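Local coordinates for uncharacterized protein MJ0690 (Methanocaldococcus jannaschii, PDB 3K32) that is of unknown function but is predicted to be a subunit of a tRNA methyltransferase and probably binds a nucleotide, at residues B[15-20]-B[154-159]; B[97-100]-B[104-107]. All coordinates share one frame; numbering follows the deposited sequence.

Contact 1 (B[15-20]-B[154-159]); sequences GGKDSS and FILEEI
The end of the Phe154 ring presses on the first turn of helix 17-28, with CZ lying 3.7 Å from Ser20 CB. The neighbouring ring atom CE2 sits 3.8 Å from Lys17 O, so the ring meets the helix obliquely, between the Lys17 carbonyl and Ser20 CB. Phe154 CG stands beside its own backbone N and anti to the carbonyl carbon (chi1 -53°), which swings the ring off the start of strand 154-159 and onto the helix, where it also touches Leu21 and Val24. With an alanine here the ring would be gone, and Ser20 CB and Lys17 O would probably lose their cover, opening a gap between strand and helix.

Lys17 adds a looser contact. Its chain crosses Leu156 at about a right angle, CD coming 4.1 Å from Leu156 CD1. Beyond CD the chain leads away from the strand, and its last bond is bent. On the helix side, Ser20 OG turns back to Gly16 O at 2.8 Å, approaching from above the carbonyl plane, 44° out of it. The same oxygen accepts from Ser20 N at 2.9 Å, so two donors grip the carbonyl of the N-cap residue, and the bond from OG probably holds the Ser20 side chain in its rotamer.

Gly15 adopts a positive phi of 97°, at which a side chain would run into the preceding carbonyl. With Ser14 before it, this glycine-rich turn running into a helix matches the SGGxDS signature of the PP-loop ATP pyrophosphatases; the bound glycerol, hydrogen-bonded to Ser19 N and Asp18 OD2, is consistent with a pocket there.

Contact 2 (B[97-100]-B[104-107]); sequences ILAD and ILAD
Leu105 pushes one methyl group against the end of helix 84-98, where Leu98 and Ala99 receive it; this is the turn from helix to strand in a beta-alpha-beta crossover of the Rossmann-like HUP fold. No hydrogen bond joins the two segments; the side-chain contact is apolar. Among side chains, Leu105 CD2 lies 4.0 Å from Leu98 CB, and the same methyl is equally far from Ala99 CB. Leu98 meets it only at the base of its side chain, since its outer atoms turn away from the strand. In Leu105 itself chi1 (-106°) and chi2 (23°), both well off staggered values, together set CD2 against the helix end. Ile132 touches both Ala99 and Leu105.

Polar bonds run within a segment or to neighbouring parts of the fold, not across. Leu105 is tied through its backbone to Gln133 and Ile135 of the adjacent strand, while Asp107 OD2 bonds His91 NE2 and Tyr134 OH. On the helix side, Asp100 N reaches Ile97 O at 3.2 Å, and Asp100 OD1 makes a salt bridge with Lys130.

Against the backbone the fit is closer than between the side chains: Leu105 CD2 rests 3.7 Å from Leu98 C and 3.6 Å from Ala99 N.

The two contacts belong to helices on opposite faces of the central parallel sheet: helix 17-28 in contact 1, helix 84-98 in contact 2. Their centres are 23 Å apart, yet their nearest atoms come within about 6 Å without touching, at Ser19 and Asp107. This follows from the strand order, because strand 104-106 runs beside strand 8-12, which leads directly into the glycine-rich turn of contact 1. Contact 2 falls within the long chain excursion between 15-20 and 154-159. The glycerol sits by the helix start of contact 1; Asp107, just after strand 104-106, is the part of contact 2 nearest to contact 1, and the Leu105 packing at the helix end lies farther off.

Contact 1 (B[15-20]-B[154-159])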
ATOM      1  N   GLY B  15     -11.166   5.710 -13.243  1.00 27.27           N
ATOM      2  CA  GLY B  15     -11.653   7.065 -13.128  1.00 20.60           C
ATOM      3  C   GLY B  15     -12.258   7.386 -11.771  1.00 29.13           C
ATOM      4  O   GLY B  15     -12.560   8.543 -11.502  1.00 34.90           O
ATOM      5  N   GLY B  16     -12.453   6.383 -10.914  1.00 25.57           N
ATOM      6  CA  GLY B  16     -12.916   6.662  -9.552  1.00 19.66           C
ATOM      7  C   GLY B  16     -11.868   7.406  -8.713  1.00 24.71           C
ATOM      8  O   GLY B  16     -10.687   7.472  -9.078  1.00 30.58           O
ATOM      9  N   LYS B  17     -12.282   7.969  -7.587  1.00 30.38           N
ATOM     10  CA  LYS B  17     -11.368   8.776  -6.775  1.00 35.83           C
ATOM     11  C   LYS B  17     -10.185   7.969  -6.232  1.00 37.74           C
ATOM     12  O   LYS B  17      -9.069   8.469  -6.145  1.00 32.36           O
ATOM     13  CB  LYS B  17     -12.106   9.504  -5.650  1.00 31.56           C
ATOM     14  CG  LYS B  17     -12.856   8.610  -4.682  1.00 32.25           C
ATOM     15  CD  LYS B  17     -13.797   9.431  -3.809  1.00 31.94           C
ATOM     16  CE  LYS B  17     -14.361   8.608  -2.633  1.00 50.63           C
ATOM     17  NZ  LYS B  17     -13.283   8.086  -1.712  1.00 64.88           N
ATOM     18  N   ASP B  18     -10.421   6.711  -5.903  1.00 31.24           N
ATOM     19  CA  ASP B  18      -9.325   5.858  -5.476  1.00 36.45           C
ATOM     20  C   ASP B  18      -8.302   5.630  -6.583  1.00 32.55           C
ATOM     21  O   ASP B  18      -7.128   5.966  -6.445  1.00 31.88           O
ATOM     22  CB  ASP B  18      -9.868   4.528  -4.948  1.00 39.49           C
ATOM     23  CG  ASP B  18     -10.611   4.697  -3.635  1.00 45.67           C
ATOM     24  OD1 ASP B  18     -10.108   5.437  -2.752  1.00 35.35           O
ATOM     25  OD2 ASP B  18     -11.705   4.111  -3.498  1.00 55.18           O
ATOM     26  N   SER B  19      -8.757   5.039  -7.674  1.00 32.95           N
ATOM     27  CA  SER B  19      -7.931   4.860  -8.853  1.00 30.37           C
ATOM     28  C   SER B  19      -7.123   6.125  -9.144  1.00 23.77           C
ATOM     29  O   SER B  19      -5.955   6.062  -9.495  1.00 29.91           O
ATOM     30  CB  SER B  19      -8.820   4.508 -10.053  1.00 31.77           C
ATOM     31  OG  SER B  19      -8.046   4.117 -11.173  1.00 35.25           O
ATOM     32  N   SER B  20      -7.763   7.275  -9.001  1.00 19.28           N
ATOM     33  CA  SER B  20      -7.114   8.555  -9.233  1.00 22.41           C
ATOM     34  C   SER B  20      -6.016   8.806  -8.199  1.00 21.16           C
ATOM     35  O   SER B  20      -4.954   9.284  -8.535  1.00 23.11           O
ATOM     36  CB  SER B  20      -8.144   9.680  -9.191  1.00 31.44           C
ATOM     37  OG  SER B  20      -9.136   9.487 -10.177  1.00 31.08           O
ATOM     38  N   PHE B 154      -9.116  16.112  -4.148  1.00 34.49           N
ATOM     39  CA  PHE B 154     -10.095  16.275  -5.212  1.00 31.27           C
ATOM     40  C   PHE B 154     -11.346  17.044  -4.844  1.00 36.02           C
ATOM     41  O   PHE B 154     -11.815  17.012  -3.706  1.00 48.57           O
ATOM     42  CB  PHE B 154     -10.486  14.917  -5.788  1.00 26.57           C
ATOM     43  CG  PHE B 154      -9.311  14.074  -6.216  1.00 23.09           C
ATOM     44  CD1 PHE B 154      -8.485  14.482  -7.249  1.00 20.13           C
ATOM     45  CD2 PHE B 154      -9.053  12.853  -5.598  1.00 21.10           C
ATOM     46  CE1 PHE B 154      -7.402  13.700  -7.641  1.00 28.43           C
ATOM     47  CE2 PHE B 154      -7.978  12.055  -5.993  1.00 26.56           C
ATOM     48  CZ  PHE B 154      -7.146  12.479  -7.012  1.00 28.08           C
ATOM     49  N   ILE B 155     -11.874  17.756  -5.831  1.00 31.00           N
ATOM     50  CA  ILE B 155     -13.235  18.238  -5.754  1.00 25.84           C
ATOM     51  C   ILE B 155     -14.132  17.085  -6.182  1.00 29.53           C
ATOM     52  O   ILE B 155     -13.879  16.430  -7.209  1.00 26.09           O
ATOM     53  CB  ILE B 155     -13.449  19.440  -6.664  1.00 35.80           C
ATOM     54  CG1 ILE B 155     -12.424  20.516  -6.321  1.00 37.54           C
ATOM     55  CG2 ILE B 155     -14.850  20.008  -6.464  1.00 32.96           C
ATOM     56  CD1 ILE B 155     -12.621  21.077  -4.944  1.00 30.73           C
ATOM     57  N   LEU B 156     -15.160  16.815  -5.387  1.00 29.71           N
ATOM     58  CA  LEU B 156     -15.968  15.616  -5.591  1.00 38.55           C
ATOM     59  C   LEU B 156     -17.467  15.881  -5.764  1.00 44.67           C
ATOM     60  O   LEU B 156     -17.996  16.899  -5.301  1.00 38.37           O
ATOM     61  CB  LEU B 156     -15.745  14.646  -4.434  1.00 37.87           C
ATOM     62  CG  LEU B 156     -14.296  14.210  -4.231  1.00 38.75           C
ATOM     63  CD1 LEU B 156     -14.155  13.400  -2.932  1.00 31.55           C
ATOM     64  CD2 LEU B 156     -13.815  13.424  -5.448  1.00 33.77           C
ATOM     65  N   GLU B 157     -18.147  14.947  -6.428  1.00 44.69           N
ATOM     66  CA  GLU B 157     -19.588  15.046  -6.618  1.00 52.35           C
ATOM     67  C   GLU B 157     -20.179  13.671  -6.832  1.00 53.53           C
ATOM     68  O   GLU B 157     -19.523  12.816  -7.409  1.00 47.07           O
ATOM     69  CB  GLU B 157     -19.896  15.910  -7.828  1.00 58.98           C
ATOM     70  CG  GLU B 157     -21.150  16.727  -7.682  1.00 69.28           C
ATOM     71  CD  GLU B 157     -21.486  17.474  -8.949  1.00 79.67           C
ATOM     72  OE1 GLU B 157     -21.843  18.668  -8.854  1.00 86.92           O
ATOM     73  OE2 GLU B 157     -21.381  16.867 -10.038  1.00 80.40           O
ATOM     74  N   GLU B 158     -21.419  13.463  -6.388  1.00 63.89           N
ATOM     75  CA  GLU B 158     -22.074  12.155  -6.529  1.00 77.83           C
ATOM     76  C   GLU B 158     -22.819  11.945  -7.870  1.00 81.51           C
ATOM     77  O   GLU B 158     -23.512  12.838  -8.356  1.00 77.71           O
ATOM     78  CB  GLU B 158     -23.013  11.882  -5.341  1.00 85.59           C
ATOM     79  CG  GLU B 158     -24.483  12.257  -5.580  1.00 94.25           C
ATOM     80  CD  GLU B 158     -25.428  11.053  -5.541  1.00 98.68           C
ATOM     81  OE1 GLU B 158     -25.544  10.349  -6.569  1.00 99.19           O
ATOM     82  OE2 GLU B 158     -26.062  10.816  -4.488  1.00 98.83           O
ATOM     83  N   ILE B 159     -22.655  10.754  -8.451  1.00 88.56           N
ATOM     84  CA  ILE B 159     -23.355  10.342  -9.673  1.00 93.83           C
ATOM     85  C   ILE B 159     -24.517   9.421  -9.294  1.00 96.41           C
ATOM     86  O   ILE B 159     -24.310   8.382  -8.658  1.00 87.87           O
ATOM     87  CB  ILE B 159     -22.415   9.567 -10.643  1.00 58.98           C
ATOM     88  CG1 ILE B 159     -21.108  10.329 -10.886  1.00 52.32           C
ATOM     89  CG2 ILE B 159     -23.120   9.244 -11.962  1.00 59.75           C
ATOM     90  CD1 ILE B 159     -20.061   9.530 -11.655  1.00 38.25           C
TER

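Contact 2 (B[97-100]-B[104-107])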
ATOM      1  N   ILE B  97      -2.297 -10.668 -19.416  1.00 32.52           N
ATOM      2  CA  ILE B  97      -2.191 -10.128 -20.765  1.00 31.73           C
ATOM      3  C   ILE B  97      -1.331  -8.870 -20.789  1.00 21.91           C
ATOM      4  O   ILE B  97      -0.423  -8.748 -21.599  1.00 29.02           O
ATOM      5  CB  ILE B  97      -3.581  -9.806 -21.355  1.00 32.98           C
ATOM      6  CG1 ILE B  97      -4.424 -11.085 -21.488  1.00 32.26           C
ATOM      7  CG2 ILE B  97      -3.440  -9.115 -22.702  1.00 21.05           C
ATOM      8  CD1 ILE B  97      -5.837 -10.842 -22.004  1.00 26.72           C
ATOM      9  N   LEU B  98      -1.625  -7.937 -19.898  1.00 18.50           N
ATOM     10  CA  LEU B  98      -0.906  -6.673 -19.871  1.00 26.60           C
ATOM     11  C   LEU B  98       0.548  -6.859 -19.465  1.00 25.58           C
ATOM     12  O   LEU B  98       1.418  -6.108 -19.890  1.00 37.26           O
ATOM     13  CB  LEU B  98      -1.613  -5.673 -18.952  1.00 35.31           C
ATOM     14  CG  LEU B  98      -2.815  -4.952 -19.580  1.00 40.86           C
ATOM     15  CD1 LEU B  98      -2.381  -4.220 -20.809  1.00 43.36           C
ATOM     16  CD2 LEU B  98      -3.900  -5.933 -19.972  1.00 51.83           C
ATOM     17  N   ALA B  99       0.813  -7.882 -18.666  1.00 32.22           N
ATOM     18  CA  ALA B  99       2.181  -8.169 -18.225  1.00 37.68           C
ATOM     19  C   ALA B  99       3.130  -8.624 -19.340  1.00 29.29           C
ATOM     20  O   ALA B  99       4.325  -8.730 -19.127  1.00 36.76           O
ATOM     21  CB  ALA B  99       2.175  -9.178 -17.084  1.00 37.30           C
ATOM     22  N   ASP B 100       2.595  -8.928 -20.518  1.00 27.43           N
ATOM     23  CA  ASP B 100       3.435  -9.288 -21.661  1.00 17.75           C
ATOM     24  C   ASP B 100       3.912  -8.035 -22.368  1.00 25.44           C
ATOM     25  O   ASP B 100       4.900  -8.076 -23.104  1.00 38.24           O
ATOM     26  CB  ASP B 100       2.691 -10.204 -22.660  1.00 29.04           C
ATOM     27  CG  ASP B 100       2.460 -11.624 -22.117  1.00 44.03           C
ATOM     28  OD1 ASP B 100       3.349 -12.165 -21.432  1.00 39.37           O
ATOM     29  OD2 ASP B 100       1.386 -12.207 -22.380  1.00 52.01           O
ATOM     30  N   ILE B 104       6.178  -2.515 -15.981  1.00 25.82           N
ATOM     31  CA  ILE B 104       5.760  -1.917 -14.710  1.00 26.42           C
ATOM     32  C   ILE B 104       4.261  -1.607 -14.656  1.00 31.47           C
ATOM     33  O   ILE B 104       3.799  -0.611 -15.193  1.00 34.88           O
ATOM     34  CB  ILE B 104       6.561  -0.667 -14.346  1.00 33.64           C
ATOM     35  CG1 ILE B 104       8.060  -0.955 -14.442  1.00 36.67           C
ATOM     36  CG2 ILE B 104       6.191  -0.207 -12.945  1.00 29.98           C
ATOM     37  CD1 ILE B 104       8.926   0.115 -13.820  1.00 33.21           C
ATOM     38  N   LEU B 105       3.517  -2.479 -13.983  1.00 30.29           N
ATOM     39  CA  LEU B 105       2.066  -2.429 -13.964  1.00 24.86           C
ATOM     40  C   LEU B 105       1.586  -2.005 -12.609  1.00 27.09           C
ATOM     41  O   LEU B 105       2.051  -2.518 -11.591  1.00 31.24           O
ATOM     42  CB  LEU B 105       1.486  -3.806 -14.263  1.00 19.78           C
ATOM     43  CG  LEU B 105       0.869  -4.021 -15.640  1.00 31.35           C
ATOM     44  CD1 LEU B 105       1.450  -3.023 -16.619  1.00 40.08           C
ATOM     45  CD2 LEU B 105       1.128  -5.441 -16.100  1.00 29.64           C
ATOM     46  N   ALA B 106       0.641  -1.073 -12.598  1.00 24.25           N
ATOM     47  CA  ALA B 106       0.027  -0.622 -11.362  1.00 25.28           C
ATOM     48  C   ALA B 106      -1.491  -0.676 -11.489  1.00 31.85           C
ATOM     49  O   ALA B 106      -2.023  -0.592 -12.605  1.00 27.91           O
ATOM     50  CB  ALA B 106       0.479   0.791 -11.030  1.00 18.15           C
ATOM     51  N   ASP B 107      -2.183  -0.808 -10.353  1.00 25.11           N
ATOM     52  CA  ASP B 107      -3.636  -0.685 -10.349  1.00 25.60           C
ATOM     53  C   ASP B 107      -4.115  -0.043  -9.056  1.00 27.14           C
ATOM     54  O   ASP B 107      -3.310   0.450  -8.277  1.00 29.64           O
ATOM     55  CB  ASP B 107      -4.299  -2.041 -10.569  1.00 22.73           C
ATOM     56  CG  ASP B 107      -4.126  -2.976  -9.380  1.00 25.44           C
ATOM     57  OD1 ASP B 107      -3.899  -2.480  -8.255  1.00 29.20           O
ATOM     58  OD2 ASP B 107      -4.220  -4.210  -9.574  1.00 22.40           O
TER